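PDB 6JIX: taurine:2-oxoglutarate aminotransferase from Bifidobacterium kashiwanohense PV20-2, which probably uses pyridoxal 5'-phosphate to move the amino group of taurine onto 2-oxoglutarate, as a class-III aminotransferase. Local coordinates for residues 138-143 with 173-178; 348-353 with 434-439; 124-129 with 308-313; 66-71 with 325-330. All coordinates share one frame; numbering follows the deposited sequence.

Overall arrangement
Contacts 4, 3 and 1 are nested along the chain. Contact 4 (66-71 with 325-330) encloses contact 3 (124-129 with 308-313), which encloses contact 1 (138-143 with 173-178). Contact 2 (348-353 with 434-439) opens after all of them. Contact 1 joins two strands at one side of the seven-stranded sheet. Contact 3 uses helix 116-131, just before strand 135-139; the centres of contacts 1 and 3 are about 24 Å apart. Helix 318-333 of contact 4 is followed by helix 336-357 of contact 2. Contacts 2 and 3 lie farthest apart, with centres about 44 Å apart. Contact 1 leads to the cofactor pocket of its own chain. Contact 3 leads to the cofactor of the second subunit.

Contact 1 of 4, residues 138-143 with 173-178; sequences SCYRSY and HFMNPN. With PLP (pyridoxal-5'-phosphate), chain G.
Y140 turns one ring face to CB of H173 where strands 135-139 and 171-174 leave the seven-stranded sheet of this PLP-dependent aminotransferase. H173 CB sits 3.4 Å from the centroid of the Y140 ring, a CH-pi contact. The rings are nearly parallel, 27° apart, but slid so they barely overlap. CE of M175 touches Y140 at CD2. An alanine in place of Y140 would probably leave the H173 methylene and the M175 methyl without this ring to pack on. The strands run parallel: F174 N bonds S138 O at 2.9 Å, and Y140 N bonds F174 O at 2.9 Å. On the sheet face opposite S138 and H173, C139 SG meets the F174 ring obliquely. The N176 amide, with CG between its backbone N and carbonyl carbon (chi1 41°), takes over from the strand pairing. N176 OD1 accepts a hydrogen bond from R141 N, in the carbonyl plane on a lone pair. N176 ND2 donates to R141 O at 3.2 Å, so both ends fix the amide's rotation. The R141 guanidinium lies between M175 SD over one face and N178 CB over the other. R141 NH1 donates to N176 O at 2.7 Å, in the guanidinium plane.

Contact 2 of 4, residues 348-353 with 434-439; sequences KPFLES and PKLDKV
A pair of nearly parallel helices in the C-terminal part of the chain makes this contact. Segments 348-353 and 434-439 run 10° apart, and their axes come no closer than 11.3 Å. That is a wide spacing, and long side chains span it. F350 does most of the work. Its CG is anti to the backbone N (chi1 173°), and this sends the ring across to the other helix. The ring arrives with its edge. CE2 of F350 lies 3.9 Å from CD2 of L436, which sits in the plane of the ring. CZ of F350 meets CB of D437 at 4.1 Å, also near the ring plane. The methyl CD2 of L436 has a second partner, CD2 of L351, at 3.9 Å. The two leucine side chains cross at about a right angle. The contact is thus apolar and small, burying 160 Å² in all. The D437 carboxylate turns to other partners: OD1 forms a salt bridge with K357, and OD2 takes a hydrogen bond from H358. The two leucines also pack on the three-stranded antiparallel sheet. L351 packs on A364 and C366 of strand 361-367 and on S371 and L373 of strand 370-376. Both L351 and L436 touch I418 of strand 415-418, and L436 also packs on L402 of helix 395-404.

Contact 3 of 4, residues 124-129 with 308-313; sequences IKMARM and LQCGLT. With PLP (pyridoxal-5'-phosphate), chain P; GLU (glutamic acid), chain O.
With CG anti to its carbonyl carbon (chi1 -81°) and a bend at chi3 (89°), K125 carries NZ from helix 116-131 to Q309 O in the loop segment 308-313. A bend at chi3 likewise turns the CE methyl of M129 to C310 SG, 3.9 Å away. The helix thus packs against a loop at the subunit interface of this aminotransferase dimer. The bond from K125 NZ to Q309 O is weak, at 3.4 Å; its stronger partner is S146 O of the second subunit. A methionine in place of K125 would probably leave both carbonyl oxygens without this amine and remove a polar link between the subunits. C310 SG also faces the helix at K125 CB, 4.0 Å off, and near M126 CG. M126 SD meets CD1 of L308 at 4.0 Å, while the M129 and Q309 side chains cross at about a right angle. Q309 is the centre of an inverse gamma turn, closed by C310 N bonding L308 O. G311 O takes a hydrogen bond from S146 OG of the second subunit. The segment ends at the PLP of that subunit. T313 N and T313 OG1 both donate to O3P of PLP, each at 2.7 Å.

Contact 4 of 4, residues 66-71 with 325-330; sequences PEIVDA and VAAVNY
E67 reaches along the edge of the Y330 ring with its whole side chain. CB of E67 points toward the other helix and lies 4.2 Å from CD2 of Y330. CG is anti to the carbonyl carbon, and CG of E67 meets CD2 of Y330 at 3.9 Å. A bend at chi2 (78°) then folds the chain so that CD of E67 stays beside the ring, 3.8 Å from CE2 of Y330. The tip follows suit: OE1 and OE2 both come near CE2, and OE2 lies in the ring plane at its edge. The carboxylate plane stands 74° to the ring. A negative group at a ring edge faces C-H bonds, which is likely to be mildly favourable. The Y330 ring also stacks with that of H334. E67 and Y330 belong to helices 66-78 and 318-333. Segments 66-71 and 325-330 run nearly antiparallel, at 157°, and their axes come within 8.5 Å. The alanines probably allow that spacing. CB of A326 is 3.5 Å from CB of A71, and it also lies 3.5 Å from the backbone O of E67. Next to it, I68 leans on A327. CG1 of I68 packs on the backbone N and CA of A327, and CD1 of I68 is 3.9 Å from CB of A327. I68 also touches C285 and Y287, in the loop that also holds the PLP-binding K281.

Contact 1 of 4, residues 138-143 with 173-178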
# COMPACT_ATOMS: atom_id res chain seq x y z
N SER A 138 -2.86 21.21 -3.74
CA SER A 138 -3.71 20.24 -4.42
C SER A 138 -5.15 20.74 -4.42
O SER A 138 -5.51 21.65 -3.67
CB SER A 138 -3.63 18.85 -3.78
OG SER A 138 -3.76 18.92 -2.38
N CYS A 139 -5.96 20.12 -5.28
CA CYS A 139 -7.31 20.61 -5.54
C CYS A 139 -8.28 20.13 -4.48
O CYS A 139 -8.19 18.99 -4.00
CB CYS A 139 -7.80 20.16 -6.91
SG CYS A 139 -6.68 20.49 -8.25
N TYR A 140 -9.24 21.00 -4.14
CA TYR A 140 -10.34 20.60 -3.26
C TYR A 140 -11.19 19.50 -3.90
O TYR A 140 -11.65 18.59 -3.21
CB TYR A 140 -11.22 21.82 -2.93
CG TYR A 140 -10.76 22.64 -1.75
CD1 TYR A 140 -10.63 22.07 -0.49
CD2 TYR A 140 -10.46 23.99 -1.89
CE1 TYR A 140 -10.20 22.84 0.61
CE2 TYR A 140 -10.04 24.77 -0.80
CZ TYR A 140 -9.92 24.19 0.44
OH TYR A 140 -9.50 24.96 1.52
N ARG A 141 -11.41 19.57 -5.22
CA ARG A 141 -12.17 18.54 -5.93
C ARG A 141 -11.19 17.49 -6.44
O ARG A 141 -10.81 17.46 -7.61
CB ARG A 141 -12.97 19.16 -7.07
CG ARG A 141 -14.32 19.73 -6.70
CD ARG A 141 -14.77 20.72 -7.78
NE ARG A 141 -16.10 21.28 -7.54
CZ ARG A 141 -16.44 22.54 -7.83
NH1 ARG A 141 -15.55 23.35 -8.37
NH2 ARG A 141 -17.67 22.97 -7.57
N SER A 142 -10.82 16.59 -5.54
CA SER A 142 -9.81 15.59 -5.87
C SER A 142 -9.81 14.50 -4.81
O SER A 142 -10.23 14.72 -3.66
CB SER A 142 -8.41 16.22 -5.98
OG SER A 142 -7.79 16.37 -4.70
N TYR A 143 -9.36 13.32 -5.22
CA TYR A 143 -9.06 12.22 -4.30
C TYR A 143 -7.73 11.60 -4.68
O TYR A 143 -7.50 11.28 -5.85
CB TYR A 143 -10.16 11.15 -4.31
CG TYR A 143 -9.90 10.02 -3.34
CD1 TYR A 143 -10.03 10.21 -1.97
CD2 TYR A 143 -9.50 8.75 -3.79
CE1 TYR A 143 -9.79 9.17 -1.06
CE2 TYR A 143 -9.26 7.70 -2.90
CZ TYR A 143 -9.40 7.91 -1.52
OH TYR A 143 -9.16 6.88 -0.62
N HIS A 173 -4.84 23.74 -0.15
CA HIS A 173 -5.85 23.34 -1.11
C HIS A 173 -6.35 24.54 -1.90
O HIS A 173 -6.60 25.60 -1.32
CB HIS A 173 -7.00 22.63 -0.40
CG HIS A 173 -6.59 21.34 0.22
ND1 HIS A 173 -6.28 21.22 1.56
CD2 HIS A 173 -6.39 20.11 -0.32
CE1 HIS A 173 -5.93 19.97 1.82
NE2 HIS A 173 -5.99 19.28 0.69
N PHE A 174 -6.48 24.37 -3.21
CA PHE A 174 -7.07 25.38 -4.07
C PHE A 174 -8.29 24.82 -4.78
O PHE A 174 -8.35 23.63 -5.10
CB PHE A 174 -6.08 25.96 -5.10
CG PHE A 174 -5.58 24.97 -6.12
CD1 PHE A 174 -4.73 23.93 -5.77
CD2 PHE A 174 -5.92 25.13 -7.46
CE1 PHE A 174 -4.25 23.04 -6.73
CE2 PHE A 174 -5.46 24.25 -8.42
CZ PHE A 174 -4.62 23.21 -8.06
N MET A 175 -9.25 25.69 -5.03
CA MET A 175 -10.48 25.29 -5.70
C MET A 175 -10.25 25.19 -7.21
O MET A 175 -9.74 26.13 -7.82
CB MET A 175 -11.60 26.28 -5.40
CG MET A 175 -12.93 25.90 -6.01
SD MET A 175 -13.59 24.33 -5.39
CE MET A 175 -13.18 24.51 -3.66
N ASN A 176 -10.57 24.02 -7.79
CA ASN A 176 -10.54 23.85 -9.24
C ASN A 176 -11.94 23.96 -9.81
O ASN A 176 -12.93 23.70 -9.11
CB ASN A 176 -9.93 22.49 -9.64
CG ASN A 176 -10.39 21.33 -8.75
OD1 ASN A 176 -10.87 21.52 -7.63
ND2 ASN A 176 -10.22 20.11 -9.26
N PRO A 177 -12.06 24.34 -11.08
CA PRO A 177 -13.39 24.58 -11.66
C PRO A 177 -14.10 23.28 -12.01
O PRO A 177 -13.51 22.36 -12.58
CB PRO A 177 -13.08 25.38 -12.93
CG PRO A 177 -11.73 24.88 -13.34
CD PRO A 177 -10.98 24.62 -12.05
N ASN A 178 -15.38 23.23 -11.66
CA ASN A 178 -16.31 22.24 -12.17
C ASN A 178 -17.29 23.04 -13.02
O ASN A 178 -18.28 23.56 -12.51
CB ASN A 178 -17.03 21.47 -11.06
CG ASN A 178 -18.02 20.41 -11.60
OD1 ASN A 178 -18.42 20.43 -12.77
ND2 ASN A 178 -18.42 19.49 -10.73
N1 PLP G . -5.75 8.64 -6.95
C2 PLP G . -6.89 8.55 -7.64
C2A PLP G . -7.16 9.47 -8.82
C3 PLP G . -7.87 7.59 -7.28
O3 PLP G . -9.06 7.48 -7.97
C4 PLP G . -7.65 6.74 -6.22
C4A PLP G . -8.74 5.70 -5.86
O4A PLP G . -9.93 5.92 -6.13
C5 PLP G . -6.41 6.88 -5.51
C6 PLP G . -5.47 7.84 -5.91
C5A PLP G . -6.11 5.92 -4.30
O4P PLP G . -5.71 4.71 -4.86
P PLP G . -5.67 3.37 -3.95
O1P PLP G . -5.02 2.27 -4.67
O2P PLP G . -4.81 3.55 -2.76
O3P PLP G . -7.24 2.99 -3.47

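Contact 2 of 4, residues 348-353 with 434-439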
# COMPACT_ATOMS: atom_id res chain seq x y z
N LYS A 348 -19.96 8.81 -26.05
CA LYS A 348 -20.16 10.25 -25.94
C LYS A 348 -21.49 10.71 -26.54
O LYS A 348 -22.28 11.36 -25.82
CB LYS A 348 -18.96 10.97 -26.57
CG LYS A 348 -18.95 12.47 -26.33
CD LYS A 348 -17.57 13.03 -26.62
CE LYS A 348 -17.52 14.52 -26.31
NZ LYS A 348 -17.91 15.38 -27.46
N PRO A 349 -21.80 10.43 -27.81
CA PRO A 349 -23.11 10.83 -28.35
C PRO A 349 -24.29 10.25 -27.58
O PRO A 349 -25.32 10.92 -27.43
CB PRO A 349 -23.07 10.31 -29.78
CG PRO A 349 -21.59 10.14 -30.08
CD PRO A 349 -21.00 9.70 -28.81
N PHE A 350 -24.18 9.03 -27.07
CA PHE A 350 -25.29 8.48 -26.31
C PHE A 350 -25.54 9.29 -25.05
O PHE A 350 -26.69 9.60 -24.71
CB PHE A 350 -25.06 7.01 -25.96
CG PHE A 350 -26.12 6.45 -25.04
CD1 PHE A 350 -27.34 6.03 -25.55
CD2 PHE A 350 -25.90 6.38 -23.66
CE1 PHE A 350 -28.32 5.54 -24.70
CE2 PHE A 350 -26.88 5.88 -22.81
CZ PHE A 350 -28.09 5.47 -23.32
N LEU A 351 -24.47 9.63 -24.32
CA LEU A 351 -24.64 10.40 -23.09
C LEU A 351 -25.10 11.82 -23.39
O LEU A 351 -25.95 12.37 -22.67
CB LEU A 351 -23.34 10.41 -22.28
CG LEU A 351 -22.76 9.09 -21.76
CD1 LEU A 351 -21.30 9.30 -21.41
CD2 LEU A 351 -23.55 8.55 -20.57
N GLU A 352 -24.53 12.45 -24.43
CA GLU A 352 -25.00 13.76 -24.86
C GLU A 352 -26.49 13.73 -25.16
O GLU A 352 -27.23 14.66 -24.81
CB GLU A 352 -24.22 14.22 -26.09
CG GLU A 352 -22.86 14.78 -25.74
CD GLU A 352 -22.02 15.12 -26.97
OE1 GLU A 352 -20.79 15.29 -26.82
OE2 GLU A 352 -22.58 15.22 -28.08
N SER A 353 -26.96 12.67 -25.81
CA SER A 353 -28.37 12.50 -26.09
C SER A 353 -29.19 12.19 -24.84
O SER A 353 -30.41 12.38 -24.84
CB SER A 353 -28.55 11.38 -27.10
OG SER A 353 -28.39 10.15 -26.43
N PRO A 434 -28.99 1.08 -23.13
CA PRO A 434 -30.45 1.17 -22.89
C PRO A 434 -30.85 0.98 -21.43
O PRO A 434 -31.87 1.53 -21.01
CB PRO A 434 -31.00 0.06 -23.80
CG PRO A 434 -30.00 0.02 -24.95
CD PRO A 434 -28.67 0.24 -24.31
N LYS A 435 -30.08 0.23 -20.64
CA LYS A 435 -30.41 0.10 -19.22
C LYS A 435 -30.23 1.43 -18.48
O LYS A 435 -30.97 1.73 -17.53
CB LYS A 435 -29.57 -1.03 -18.59
N LEU A 436 -29.24 2.23 -18.89
CA LEU A 436 -29.05 3.55 -18.29
C LEU A 436 -30.19 4.48 -18.68
O LEU A 436 -30.69 5.24 -17.84
CB LEU A 436 -27.71 4.12 -18.74
CG LEU A 436 -27.32 5.54 -18.31
CD1 LEU A 436 -27.20 5.67 -16.78
CD2 LEU A 436 -26.02 5.91 -18.99
N ASP A 437 -30.61 4.43 -19.94
CA ASP A 437 -31.75 5.24 -20.39
C ASP A 437 -33.01 4.87 -19.63
O ASP A 437 -33.77 5.75 -19.21
CB ASP A 437 -31.93 5.07 -21.90
CG ASP A 437 -33.13 5.82 -22.42
OD1 ASP A 437 -34.22 5.21 -22.53
OD2 ASP A 437 -33.00 7.02 -22.73
N LYS A 438 -33.28 3.57 -19.46
CA LYS A 438 -34.46 3.14 -18.72
C LYS A 438 -34.43 3.70 -17.31
O LYS A 438 -35.46 4.17 -16.81
CB LYS A 438 -34.56 1.61 -18.66
CG LYS A 438 -34.79 0.91 -19.99
CD LYS A 438 -35.45 1.85 -21.02
CE LYS A 438 -36.22 1.05 -22.06
NZ LYS A 438 -35.56 -0.27 -22.25
N VAL A 439 -33.28 3.65 -16.64
CA VAL A 439 -33.21 4.08 -15.24
C VAL A 439 -33.36 5.59 -15.14
O VAL A 439 -34.01 6.11 -14.23
CB VAL A 439 -31.91 3.61 -14.58
CG1 VAL A 439 -31.69 4.36 -13.26
CG2 VAL A 439 -31.93 2.09 -14.36

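Contact 3 of 4, residues 124-129 with 308-313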
# COMPACT_ATOMS: atom_id res chain seq x y z
N ILE A 124 4.91 12.95 -3.19
CA ILE A 124 5.03 14.08 -2.28
C ILE A 124 6.41 14.10 -1.62
O ILE A 124 7.09 15.14 -1.61
CB ILE A 124 3.92 14.01 -1.22
CG1 ILE A 124 2.57 14.30 -1.85
CG2 ILE A 124 4.23 14.96 -0.06
CD1 ILE A 124 1.43 13.86 -0.97
N LYS A 125 6.82 12.97 -1.01
CA LYS A 125 8.10 12.94 -0.30
C LYS A 125 9.24 13.33 -1.23
O LYS A 125 10.14 14.09 -0.84
CB LYS A 125 8.36 11.56 0.29
CG LYS A 125 7.67 11.31 1.61
CD LYS A 125 7.66 9.84 1.98
CE LYS A 125 8.89 9.46 2.78
NZ LYS A 125 9.02 7.97 2.86
N MET A 126 9.23 12.80 -2.45
CA MET A 126 10.29 13.10 -3.40
C MET A 126 10.30 14.57 -3.80
O MET A 126 11.37 15.20 -3.88
CB MET A 126 10.15 12.20 -4.63
CG MET A 126 10.18 10.69 -4.31
SD MET A 126 10.39 9.68 -5.80
CE MET A 126 8.74 9.11 -6.12
N ALA A 127 9.11 15.17 -4.01
CA ALA A 127 9.07 16.58 -4.39
C ALA A 127 9.64 17.45 -3.28
O ALA A 127 10.38 18.40 -3.54
CB ALA A 127 7.65 17.00 -4.75
N ARG A 128 9.31 17.14 -2.03
CA ARG A 128 9.87 17.91 -0.92
C ARG A 128 11.39 17.74 -0.86
O ARG A 128 12.12 18.71 -0.61
CB ARG A 128 9.21 17.49 0.40
CG ARG A 128 7.95 18.27 0.74
CD ARG A 128 7.01 17.44 1.60
NE ARG A 128 5.84 18.21 2.03
CZ ARG A 128 4.88 17.76 2.84
NH1 ARG A 128 4.95 16.52 3.32
NH2 ARG A 128 3.87 18.55 3.18
N MET A 129 11.89 16.51 -1.09
CA MET A 129 13.33 16.26 -1.08
C MET A 129 14.02 16.95 -2.25
O MET A 129 15.09 17.56 -2.08
CB MET A 129 13.61 14.76 -1.11
CG MET A 129 13.72 14.08 0.27
SD MET A 129 14.01 12.28 0.17
CE MET A 129 12.35 11.64 0.25
N LEU A 308 17.60 8.18 -1.94
CA LEU A 308 16.14 8.18 -2.01
C LEU A 308 15.60 7.63 -0.70
O LEU A 308 15.53 6.42 -0.50
CB LEU A 308 15.67 7.33 -3.19
CG LEU A 308 14.15 7.17 -3.27
CD1 LEU A 308 13.53 8.52 -3.55
CD2 LEU A 308 13.77 6.18 -4.34
N GLN A 309 15.17 8.52 0.20
CA GLN A 309 14.67 8.09 1.51
C GLN A 309 13.18 7.69 1.43
O GLN A 309 12.33 8.18 2.17
CB GLN A 309 14.91 9.20 2.53
CG GLN A 309 16.39 9.60 2.68
CD GLN A 309 17.25 8.56 3.43
OE1 GLN A 309 16.88 7.39 3.56
NE2 GLN A 309 18.41 8.99 3.92
N CYS A 310 12.91 6.75 0.52
CA CYS A 310 11.61 6.15 0.30
C CYS A 310 11.80 4.66 0.12
O CYS A 310 12.83 4.22 -0.40
CB CYS A 310 10.92 6.67 -0.96
SG CYS A 310 10.52 8.42 -0.92
N GLY A 311 10.79 3.89 0.50
CA GLY A 311 10.90 2.45 0.40
C GLY A 311 9.67 1.76 0.94
O GLY A 311 8.88 2.34 1.69
N LEU A 312 9.51 0.50 0.54
CA LEU A 312 8.48 -0.36 1.10
C LEU A 312 8.86 -1.80 0.82
O LEU A 312 9.53 -2.10 -0.18
CB LEU A 312 7.09 -0.05 0.53
CG LEU A 312 6.91 0.01 -0.98
CD1 LEU A 312 5.56 -0.58 -1.36
CD2 LEU A 312 7.01 1.44 -1.42
N THR A 313 8.45 -2.69 1.72
CA THR A 313 8.84 -4.09 1.63
C THR A 313 8.59 -4.65 0.22
O THR A 313 9.46 -5.30 -0.36
CB THR A 313 8.09 -4.91 2.69
OG1 THR A 313 8.60 -4.60 3.98
CG2 THR A 313 8.26 -6.40 2.46
N1 PLP P . 6.37 -2.76 10.64
C2 PLP P . 7.47 -3.50 10.74
C2A PLP P . 7.82 -4.18 12.05
C3 PLP P . 8.32 -3.66 9.61
O3 PLP P . 9.47 -4.43 9.69
C4 PLP P . 8.02 -3.07 8.41
C4A PLP P . 8.97 -3.27 7.22
O4A PLP P . 10.17 -3.06 7.39
C5 PLP P . 6.83 -2.28 8.35
C6 PLP P . 6.02 -2.15 9.49
C5A PLP P . 6.44 -1.57 7.01
O4P PLP P . 5.85 -2.53 6.21
P PLP P . 5.66 -2.30 4.60
O1P PLP P . 4.85 -3.39 4.03
O2P PLP P . 4.95 -0.80 4.26
O3P PLP P . 6.95 -2.41 3.92
N GLU O . 14.35 -3.15 2.94
CA GLU O . 14.24 -2.04 2.00
C GLU O . 12.77 -1.59 1.79
O GLU O . 12.28 -1.62 0.62
CB GLU O . 14.85 -2.40 0.62
CG GLU O . 16.38 -2.46 0.66
CD GLU O . 17.11 -1.84 -0.54
OE1 GLU O . 16.45 -1.36 -1.50
OE2 GLU O . 18.37 -1.79 -0.57
OXT GLU O . 12.07 -1.17 2.78

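Contact 4 of 4, residues 66-71 with 325-330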
# COMPACT_ATOMS: atom_id res chain seq x y z
N PRO A 66 -6.80 -13.67 -20.53
CA PRO A 66 -5.78 -14.72 -20.51
C PRO A 66 -4.34 -14.21 -20.49
O PRO A 66 -3.49 -14.84 -19.85
CB PRO A 66 -6.09 -15.51 -21.79
CG PRO A 66 -7.57 -15.33 -21.95
CD PRO A 66 -7.81 -13.89 -21.58
N GLU A 67 -4.04 -13.10 -21.18
CA GLU A 67 -2.65 -12.66 -21.26
C GLU A 67 -2.08 -12.34 -19.88
O GLU A 67 -0.95 -12.71 -19.57
CB GLU A 67 -2.54 -11.44 -22.18
CG GLU A 67 -2.56 -11.78 -23.65
CD GLU A 67 -3.96 -12.06 -24.14
OE1 GLU A 67 -4.89 -12.04 -23.31
OE2 GLU A 67 -4.12 -12.31 -25.37
N ILE A 68 -2.86 -11.65 -19.03
CA ILE A 68 -2.39 -11.32 -17.68
C ILE A 68 -2.48 -12.54 -16.77
O ILE A 68 -1.56 -12.81 -15.99
CB ILE A 68 -3.17 -10.13 -17.08
CG1 ILE A 68 -3.06 -8.88 -17.95
CG2 ILE A 68 -2.65 -9.82 -15.69
CD1 ILE A 68 -4.20 -7.91 -17.76
N VAL A 69 -3.59 -13.28 -16.85
CA VAL A 69 -3.75 -14.47 -16.04
C VAL A 69 -2.57 -15.41 -16.26
O VAL A 69 -1.95 -15.89 -15.31
CB VAL A 69 -5.09 -15.17 -16.34
CG1 VAL A 69 -5.10 -16.56 -15.72
CG2 VAL A 69 -6.26 -14.33 -15.84
N ASP A 70 -2.23 -15.66 -17.52
CA ASP A 70 -1.15 -16.59 -17.81
C ASP A 70 0.19 -16.07 -17.32
O ASP A 70 0.99 -16.84 -16.77
CB ASP A 70 -1.09 -16.87 -19.31
CG ASP A 70 -2.28 -17.68 -19.80
OD1 ASP A 70 -2.96 -18.31 -18.96
OD2 ASP A 70 -2.54 -17.67 -21.02
N ALA A 71 0.47 -14.78 -17.52
CA ALA A 71 1.73 -14.22 -17.04
C ALA A 71 1.86 -14.39 -15.54
O ALA A 71 2.96 -14.65 -15.02
CB ALA A 71 1.83 -12.74 -17.43
N VAL A 325 3.79 -6.26 -17.00
CA VAL A 325 4.37 -6.41 -18.32
C VAL A 325 3.33 -6.95 -19.30
O VAL A 325 3.21 -6.47 -20.44
CB VAL A 325 5.62 -7.32 -18.24
CG1 VAL A 325 6.04 -7.78 -19.62
CG2 VAL A 325 6.77 -6.60 -17.56
N ALA A 326 2.54 -7.94 -18.86
CA ALA A 326 1.54 -8.51 -19.75
C ALA A 326 0.44 -7.51 -20.07
O ALA A 326 0.01 -7.39 -21.23
CB ALA A 326 0.95 -9.77 -19.12
N ALA A 327 -0.02 -6.77 -19.07
CA ALA A 327 -1.06 -5.77 -19.31
C ALA A 327 -0.58 -4.69 -20.28
O ALA A 327 -1.25 -4.39 -21.27
CB ALA A 327 -1.50 -5.13 -17.99
N VAL A 328 0.60 -4.13 -20.03
CA VAL A 328 1.04 -3.03 -20.89
C VAL A 328 1.24 -3.52 -22.31
O VAL A 328 0.84 -2.85 -23.27
CB VAL A 328 2.30 -2.36 -20.32
CG1 VAL A 328 2.85 -1.36 -21.31
CG2 VAL A 328 2.00 -1.71 -18.95
N ASN A 329 1.85 -4.71 -22.47
CA ASN A 329 2.04 -5.29 -23.81
C ASN A 329 0.71 -5.48 -24.52
O ASN A 329 0.61 -5.25 -25.73
CB ASN A 329 2.78 -6.63 -23.72
CG ASN A 329 4.30 -6.47 -23.76
OD1 ASN A 329 4.83 -5.49 -24.29
ND2 ASN A 329 5.01 -7.45 -23.18
N TYR A 330 -0.33 -5.86 -23.79
CA TYR A 330 -1.65 -5.96 -24.39
C TYR A 330 -2.16 -4.60 -24.88
O TYR A 330 -2.64 -4.48 -26.01
CB TYR A 330 -2.65 -6.57 -23.41
CG TYR A 330 -3.93 -6.98 -24.09
CD1 TYR A 330 -4.93 -6.05 -24.37
CD2 TYR A 330 -4.14 -8.29 -24.47
CE1 TYR A 330 -6.10 -6.43 -25.00
CE2 TYR A 330 -5.30 -8.68 -25.08
CZ TYR A 330 -6.28 -7.77 -25.36
OH TYR A 330 -7.43 -8.21 -25.99